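Local atomic coordinates of cobalamin-binding protein (Desulfitobacterium hafniense, PDB entry 4JGI), a protein that binds methylcobalamin and probably serves as the corrinoid-carrying component of an O-demethylase system, handling methyl groups on the cobalt of its cofactor. Residues R170-N183 and C187-A199. Sequence-based numbering, arbitrary orientation.
Sequences RNDLKVIIGGVPVN and CQRVGADDFSTNA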
ATOM      1  N   ARG A 170       7.917  -1.454 -18.963  1.00 20.20           N
ATOM      2  CA  ARG A 170       6.519  -1.157 -18.596  1.00 18.43           C
ATOM      3  C   ARG A 170       5.635  -2.381 -18.548  1.00 19.06           C
ATOM      4  O   ARG A 170       4.758  -2.547 -17.720  1.00 21.14           O
ATOM      5  CB  ARG A 170       5.908  -0.174 -19.578  1.00 23.12           C
ATOM      6  CG  ARG A 170       4.373   0.051 -19.423  1.00 23.37           C
ATOM      7  CD  ARG A 170       4.230   0.864 -18.227  1.00 24.09           C
ATOM      8  NE  ARG A 170       2.744   1.121 -18.086  1.00 25.47           N
ATOM      9  CZ  ARG A 170       1.924   0.374 -17.360  1.00 19.44           C
ATOM     10  NH1 ARG A 170       2.363  -0.702 -16.811  1.00 18.73           N
ATOM     11  NH2 ARG A 170       0.717   0.796 -17.071  1.00 21.97           N
ATOM     12  N   ASN A 171       5.808  -3.279 -19.478  1.00 22.37           N
ATOM     13  CA  ASN A 171       4.843  -4.373 -19.609  1.00 24.54           C
ATOM     14  C   ASN A 171       5.046  -5.430 -18.574  1.00 23.11           C
ATOM     15  O   ASN A 171       4.222  -6.289 -18.446  1.00 28.51           O
ATOM     16  CB  ASN A 171       5.001  -4.995 -20.974  1.00 30.22           C
ATOM     17  CG  ASN A 171       4.552  -4.088 -22.077  1.00 34.23           C
ATOM     18  OD1 ASN A 171       3.669  -3.250 -21.909  1.00 38.15           O
ATOM     19  ND2 ASN A 171       5.208  -4.228 -23.227  1.00 41.81           N
ATOM     20  N   ASP A 172       6.161  -5.420 -17.855  1.00 20.69           N
ATOM     21  CA  ASP A 172       6.381  -6.381 -16.817  1.00 22.85           C
ATOM     22  C   ASP A 172       6.176  -5.834 -15.389  1.00 19.84           C
ATOM     23  O   ASP A 172       6.610  -6.473 -14.406  1.00 23.16           O
ATOM     24  CB  ASP A 172       7.754  -7.009 -16.989  1.00 27.83           C
ATOM     25  CG  ASP A 172       7.815  -7.950 -18.225  1.00 36.03           C
ATOM     26  OD1 ASP A 172       6.985  -8.882 -18.314  1.00 37.48           O
ATOM     27  OD2 ASP A 172       8.682  -7.738 -19.112  1.00 37.31           O
ATOM     28  N   LEU A 173       5.514  -4.705 -15.275  1.00 20.74           N
ATOM     29  CA  LEU A 173       5.153  -4.209 -13.945  1.00 20.34           C
ATOM     30  C   LEU A 173       3.796  -3.542 -14.007  1.00 20.08           C
ATOM     31  O   LEU A 173       3.253  -3.271 -15.062  1.00 19.74           O
ATOM     32  CB  LEU A 173       6.208  -3.281 -13.399  1.00 20.31           C
ATOM     33  CG  LEU A 173       6.609  -2.152 -14.330  1.00 21.85           C
ATOM     34  CD1 LEU A 173       5.611  -1.004 -14.195  1.00 21.56           C
ATOM     35  CD2 LEU A 173       7.966  -1.628 -13.910  1.00 24.57           C
ATOM     36  N   LYS A 174       3.244  -3.225 -12.836  1.00 17.27           N
ATOM     37  CA  LYS A 174       2.023  -2.518 -12.750  1.00 16.65           C
ATOM     38  C   LYS A 174       2.350  -1.134 -12.165  1.00 16.87           C
ATOM     39  O   LYS A 174       3.194  -1.045 -11.291  1.00 18.25           O
ATOM     40  CB  LYS A 174       1.127  -3.271 -11.779  1.00 18.56           C
ATOM     41  CG  LYS A 174       0.674  -4.626 -12.310  1.00 22.33           C
ATOM     42  CD  LYS A 174      -0.268  -4.468 -13.459  1.00 28.32           C
ATOM     43  CE  LYS A 174      -0.725  -5.852 -13.968  1.00 38.69           C
ATOM     44  NZ  LYS A 174      -1.761  -5.585 -14.967  1.00 46.76           N
ATOM     45  N   VAL A 175       1.642  -0.126 -12.607  1.00 15.20           N
ATOM     46  CA  VAL A 175       1.785   1.266 -12.163  1.00 16.05           C
ATOM     47  C   VAL A 175       0.516   1.694 -11.462  1.00 16.36           C
ATOM     48  O   VAL A 175      -0.563   1.640 -12.025  1.00 17.91           O
ATOM     49  CB  VAL A 175       2.061   2.240 -13.283  1.00 16.88           C
ATOM     50  CG1 VAL A 175       2.209   3.649 -12.762  1.00 18.19           C
ATOM     51  CG2 VAL A 175       3.373   1.811 -14.000  1.00 19.26           C
ATOM     52  N   ILE A 176       0.653   2.122 -10.195  1.00 16.36           N
ATOM     53  CA  ILE A 176      -0.471   2.683  -9.427  1.00 15.70           C
ATOM     54  C   ILE A 176      -0.124   4.141  -9.091  1.00 15.17           C
ATOM     55  O   ILE A 176       1.003   4.427  -8.694  1.00 15.56           O
ATOM     56  CB  ILE A 176      -0.833   1.826  -8.206  1.00 16.60           C
ATOM     57  CG1 ILE A 176      -2.100   2.377  -7.538  1.00 18.28           C
ATOM     58  CG2 ILE A 176       0.295   1.757  -7.189  1.00 16.90           C
ATOM     59  CD1 ILE A 176      -2.639   1.441  -6.479  1.00 19.90           C
ATOM     60  N   ILE A 177      -1.113   5.023  -9.234  1.00 17.05           N
ATOM     61  CA  ILE A 177      -0.931   6.420  -8.896  1.00 16.77           C
ATOM     62  C   ILE A 177      -1.888   6.781  -7.747  1.00 17.45           C
ATOM     63  O   ILE A 177      -2.966   6.212  -7.572  1.00 18.87           O
ATOM     64  CB  ILE A 177      -1.110   7.374 -10.096  1.00 16.25           C
ATOM     65  CG1 ILE A 177      -2.580   7.304 -10.600  1.00 19.09           C
ATOM     66  CG2 ILE A 177      -0.074   6.963 -11.160  1.00 18.56           C
ATOM     67  CD1 ILE A 177      -2.869   8.308 -11.671  1.00 22.27           C
ATOM     68  N   GLY A 178      -1.427   7.788  -7.001  1.00 18.39           N
ATOM     69  CA  GLY A 178      -2.219   8.363  -5.924  1.00 17.40           C
ATOM     70  C   GLY A 178      -1.854   9.798  -5.722  1.00 18.74           C
ATOM     71  O   GLY A 178      -0.920  10.334  -6.289  1.00 16.99           O
ATOM     72  N   GLY A 179      -2.674  10.461  -4.912  1.00 19.72           N
ATOM     73  CA  GLY A 179      -2.477  11.890  -4.620  1.00 19.98           C
ATOM     74  C   GLY A 179      -3.813  12.619  -4.639  1.00 21.92           C
ATOM     75  O   GLY A 179      -4.844  12.122  -5.104  1.00 20.66           O
ATOM     76  N   VAL A 180      -3.795  13.843  -4.113  1.00 21.01           N
ATOM     77  CA  VAL A 180      -5.029  14.617  -3.992  1.00 24.06           C
ATOM     78  C   VAL A 180      -6.012  14.611  -5.177  1.00 23.36           C
ATOM     79  O   VAL A 180      -7.156  14.308  -5.008  1.00 28.86           O
ATOM     80  CB  VAL A 180      -4.735  16.043  -3.511  1.00 24.33           C
ATOM     81  CG1 VAL A 180      -5.982  16.892  -3.645  1.00 28.76           C
ATOM     82  CG2 VAL A 180      -4.245  16.017  -2.051  1.00 25.73           C
ATOM     83  N   PRO A 181      -5.519  14.773  -6.426  1.00 23.01           N
ATOM     84  CA  PRO A 181      -6.417  14.970  -7.574  1.00 27.75           C
ATOM     85  C   PRO A 181      -6.608  13.742  -8.454  1.00 28.10           C
ATOM     86  O   PRO A 181      -7.225  13.851  -9.521  1.00 28.55           O
ATOM     87  CB  PRO A 181      -5.678  16.035  -8.351  1.00 26.63           C
ATOM     88  CG  PRO A 181      -4.252  15.647  -8.164  1.00 25.73           C
ATOM     89  CD  PRO A 181      -4.141  15.093  -6.789  1.00 24.03           C
ATOM     90  N   VAL A 182      -6.107  12.571  -8.043  1.00 25.24           N
ATOM     91  CA  VAL A 182      -6.080  11.463  -8.991  1.00 23.23           C
ATOM     92  C   VAL A 182      -7.504  10.885  -9.135  1.00 26.88           C
ATOM     93  O   VAL A 182      -8.302  10.845  -8.204  1.00 30.12           O
ATOM     94  CB  VAL A 182      -5.064  10.337  -8.632  1.00 26.95           C
ATOM     95  CG1 VAL A 182      -3.644  10.951  -8.634  1.00 26.55           C
ATOM     96  CG2 VAL A 182      -5.506   9.618  -7.359  1.00 31.12           C
ATOM     97  N   ASN A 183      -7.815  10.426 -10.319  1.00 26.26           N
ATOM     98  CA  ASN A 183      -9.097   9.797 -10.639  1.00 27.37           C
ATOM     99  C   ASN A 183      -8.894   9.105 -11.943  1.00 29.03           C
ATOM    100  O   ASN A 183      -7.725   9.065 -12.447  1.00 24.92           O
ATOM    101  CB  ASN A 183     -10.170  10.858 -10.749  1.00 30.99           C
ATOM    102  CG  ASN A 183      -9.862  11.952 -11.806  1.00 35.50           C
ATOM    103  OD1 ASN A 183      -9.203  11.725 -12.824  1.00 33.10           O
ATOM    104  ND2 ASN A 183     -10.358  13.165 -11.539  1.00 38.13           N
ATOM    105  N   CYS A 187      -5.637   8.830 -14.474  1.00 24.11           N
ATOM    106  CA  CYS A 187      -5.054   7.518 -14.620  1.00 20.99           C
ATOM    107  C   CYS A 187      -4.874   7.203 -16.127  1.00 24.00           C
ATOM    108  O   CYS A 187      -3.820   6.789 -16.570  1.00 24.10           O
ATOM    109  CB  CYS A 187      -5.917   6.476 -13.949  1.00 23.17           C
ATOM    110  SG  CYS A 187      -5.311   4.793 -14.022  1.00 28.67           S
ATOM    111  N   GLN A 188      -5.939   7.452 -16.885  1.00 27.33           N
ATOM    112  CA  GLN A 188      -5.855   7.333 -18.349  1.00 26.23           C
ATOM    113  C   GLN A 188      -4.818   8.239 -19.042  1.00 25.82           C
ATOM    114  O   GLN A 188      -4.075   7.777 -19.912  1.00 29.69           O
ATOM    115  CB  GLN A 188      -7.211   7.607 -18.936  1.00 31.56           C
ATOM    116  CG  GLN A 188      -8.138   6.457 -18.587  1.00 42.10           C
ATOM    117  CD  GLN A 188      -7.694   5.137 -19.208  1.00 54.82           C
ATOM    118  OE1 GLN A 188      -7.401   5.098 -20.404  1.00 74.38           O
ATOM    119  NE2 GLN A 188      -7.631   4.046 -18.402  1.00 61.07           N
ATOM    120  N   ARG A 189      -4.717   9.477 -18.610  1.00 25.72           N
ATOM    121  CA  ARG A 189      -3.772  10.399 -19.217  1.00 25.26           C
ATOM    122  C   ARG A 189      -2.311   9.979 -18.919  1.00 23.48           C
ATOM    123  O   ARG A 189      -1.408  10.057 -19.747  1.00 28.63           O
ATOM    124  CB  ARG A 189      -4.007  11.834 -18.732  1.00 32.05           C
ATOM    125  CG  ARG A 189      -3.143  12.855 -19.475  1.00 41.89           C
ATOM    126  CD  ARG A 189      -3.739  14.264 -19.362  1.00 60.42           C
ATOM    127  NE  ARG A 189      -4.305  14.518 -18.026  1.00 77.49           N
ATOM    128  CZ  ARG A 189      -3.629  14.976 -16.968  1.00 79.31           C
ATOM    129  NH1 ARG A 189      -2.334  15.272 -17.041  1.00 98.17           N
ATOM    130  NH2 ARG A 189      -4.268  15.145 -15.818  1.00 75.31           N
ATOM    131  N   VAL A 190      -2.102   9.494 -17.714  1.00 24.79           N
ATOM    132  CA  VAL A 190      -0.816   9.020 -17.289  1.00 22.56           C
ATOM    133  C   VAL A 190      -0.415   7.714 -17.954  1.00 21.67           C
ATOM    134  O   VAL A 190       0.794   7.468 -18.170  1.00 22.72           O
ATOM    135  CB  VAL A 190      -0.749   8.925 -15.720  1.00 20.63           C
ATOM    136  CG1 VAL A 190       0.434   8.122 -15.237  1.00 23.76           C
ATOM    137  CG2 VAL A 190      -0.776  10.308 -15.155  1.00 25.18           C
ATOM    138  N   GLY A 191      -1.379   6.834 -18.196  1.00 21.64           N
ATOM    139  CA  GLY A 191      -1.032   5.539 -18.671  1.00 22.00           C
ATOM    140  C   GLY A 191      -0.827   4.517 -17.591  1.00 20.04           C
ATOM    141  O   GLY A 191      -0.232   3.472 -17.795  1.00 21.78           O
ATOM    142  N   ALA A 192      -1.345   4.808 -16.378  1.00 20.03           N
ATOM    143  CA  ALA A 192      -1.259   3.856 -15.272  1.00 20.08           C
ATOM    144  C   ALA A 192      -2.186   2.688 -15.346  1.00 18.40           C
ATOM    145  O   ALA A 192      -3.200   2.755 -16.083  1.00 24.02           O
ATOM    146  CB  ALA A 192      -1.428   4.617 -13.936  1.00 19.84           C
ATOM    147  N   ASP A 193      -1.973   1.671 -14.546  1.00 18.32           N
ATOM    148  CA  ASP A 193      -2.875   0.558 -14.463  1.00 19.45           C
ATOM    149  C   ASP A 193      -4.062   0.815 -13.541  1.00 22.94           C
ATOM    150  O   ASP A 193      -5.162   0.351 -13.823  1.00 24.21           O
ATOM    151  CB  ASP A 193      -2.130  -0.715 -14.032  1.00 17.35           C
ATOM    152  CG  ASP A 193      -1.122  -1.124 -15.068  1.00 21.97           C
ATOM    153  OD1 ASP A 193      -1.569  -1.550 -16.138  1.00 28.74           O
ATOM    154  OD2 ASP A 193       0.071  -1.024 -14.836  1.00 20.47           O
ATOM    155  N   ASP A 194      -3.840   1.584 -12.460  1.00 19.69           N
ATOM    156  CA  ASP A 194      -4.958   1.926 -11.590  1.00 18.21           C
ATOM    157  C   ASP A 194      -4.562   3.150 -10.762  1.00 19.90           C
ATOM    158  O   ASP A 194      -3.415   3.608 -10.797  1.00 19.96           O
ATOM    159  CB  ASP A 194      -5.338   0.788 -10.668  1.00 21.93           C
ATOM    160  CG  ASP A 194      -6.915   0.715 -10.405  1.00 26.15           C
ATOM    161  OD1 ASP A 194      -7.666   1.740 -10.565  1.00 25.16           O
ATOM    162  OD2 ASP A 194      -7.319  -0.401 -10.022  1.00 26.81           O
ATOM    163  N   PHE A 195      -5.548   3.707 -10.058  1.00 22.07           N
ATOM    164  CA  PHE A 195      -5.380   4.829  -9.182  1.00 19.90           C
ATOM    165  C   PHE A 195      -6.100   4.483  -7.859  1.00 21.41           C
ATOM    166  O   PHE A 195      -6.942   3.643  -7.825  1.00 22.96           O
ATOM    167  CB  PHE A 195      -5.975   6.105  -9.719  1.00 24.75           C
ATOM    168  CG  PHE A 195      -7.465   6.042  -9.778  1.00 25.32           C
ATOM    169  CD1 PHE A 195      -8.058   5.421 -10.850  1.00 27.44           C
ATOM    170  CD2 PHE A 195      -8.261   6.578  -8.757  1.00 27.68           C
ATOM    171  CE1 PHE A 195      -9.427   5.298 -10.961  1.00 28.87           C
ATOM    172  CE2 PHE A 195      -9.638   6.416  -8.847  1.00 28.72           C
ATOM    173  CZ  PHE A 195     -10.205   5.797  -9.975  1.00 31.53           C
ATOM    174  N   SER A 196      -5.616   5.027  -6.767  1.00 24.77           N
ATOM    175  CA  SER A 196      -6.235   4.704  -5.445  1.00 28.45           C
ATOM    176  C   SER A 196      -7.232   5.734  -5.013  1.00 27.03           C
ATOM    177  O   SER A 196      -6.936   6.912  -5.122  1.00 34.88           O
ATOM    178  CB  SER A 196      -5.161   4.508  -4.338  1.00 31.08           C
ATOM    179  OG  SER A 196      -4.145   5.428  -4.536  1.00 34.06           O
ATOM    180  N   THR A 197      -8.272   5.321  -4.287  1.00 30.83           N
ATOM    181  CA  THR A 197      -9.138   6.351  -3.611  1.00 35.78           C
ATOM    182  C   THR A 197      -8.541   6.846  -2.247  1.00 31.30           C
ATOM    183  O   THR A 197      -8.688   7.980  -1.781  1.00 44.34           O
ATOM    184  CB  THR A 197     -10.551   5.796  -3.391  1.00 37.71           C
ATOM    185  OG1 THR A 197     -10.482   4.603  -2.600  1.00 37.40           O
ATOM    186  CG2 THR A 197     -11.208   5.484  -4.772  1.00 33.73           C
ATOM    187  N   ASN A 198      -7.809   5.960  -1.648  1.00 28.51           N
ATOM    188  CA  ASN A 198      -7.236   6.161  -0.397  1.00 19.19           C
ATOM    189  C   ASN A 198      -6.193   5.071  -0.260  1.00 20.78           C
ATOM    190  O   ASN A 198      -6.169   4.116  -1.050  1.00 21.68           O
ATOM    191  CB  ASN A 198      -8.196   6.190   0.768  1.00 24.36           C
ATOM    192  CG  ASN A 198      -8.853   4.877   1.000  1.00 22.43           C
ATOM    193  OD1 ASN A 198      -8.189   3.923   1.361  1.00 21.93           O
ATOM    194  ND2 ASN A 198     -10.198   4.806   0.788  1.00 25.85           N
ATOM    195  N   ALA A 199      -5.313   5.211   0.681  1.00 16.80           N
ATOM    196  CA  ALA A 199      -4.188   4.359   0.785  1.00 15.64           C
ATOM    197  C   ALA A 199      -4.553   2.903   1.040  1.00 18.21           C
ATOM    198  O   ALA A 199      -3.871   1.984   0.561  1.00 17.11           O
ATOM    199  CB  ALA A 199      -3.255   4.833   1.874  1.00 18.71           C
TER
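Strands 174-178 and 194-195 run parallel, Ile-176 beside Asp-194 and Ile-177 beside Phe-195, joined by Asp-193 N to Val-175 O, Ile-177 N to Asp-194 O and Ser-196 N to Ile-177 O (3.0 Å). Ahead of the paired strands, Asp-193 OD2 gathers three N-H donors: Val-175 N at 2.9 Å on its anti lone pair, Arg-170 NH1 on the syn side, and Arg-170 NH2 from above the carboxylate plane. The guanidinium meets this single oxygen end-on, its plane turned 81° from the carboxylate, and NH2 also gives Gly-191 O a nearly straight bond of 2.9 Å (173° at the hydrogen). Val-175 CG2 lies over one guanidinium face. A methionine in place of Arg-170 would probably leave Asp-193 without its salt-bridge mate and Gly-191 O without this donor, so that the turn after the helix loses one of its ties to the segment 170-183. That turn is a Schellman motif, with Gly-191 at positive phi and Ala-192 N bonded to Cys-187 O. Between sheet and helix, Ile-177 spreads its branches: CG2 meets Ala-192 CB at 3.9 Å, CD1 reaches Cys-187 CA at 3.8 Å, and CG1, set between backbone N and carbonyl carbon (chi1 65°), lies against Phe-195 CB. Met-157 of helix 151-166 adds to this apolar layer. The Phe-195 ring lays one face on the Asn-183 backbone, whose carbonyl carbon sits 3.8 Å above the ring plane; Asn-183 itself N-caps helix 184-190 through OD1 to Val-186 N. The whole is a beta-alpha-beta crossover, closing one edge of the parallel Rossmann-like sheet of the B12-binding domain, and beyond the strands Gly-179 and Ala-199 bind methylcobalamin through their backbone nitrogens, the Gly-179 bond being weak.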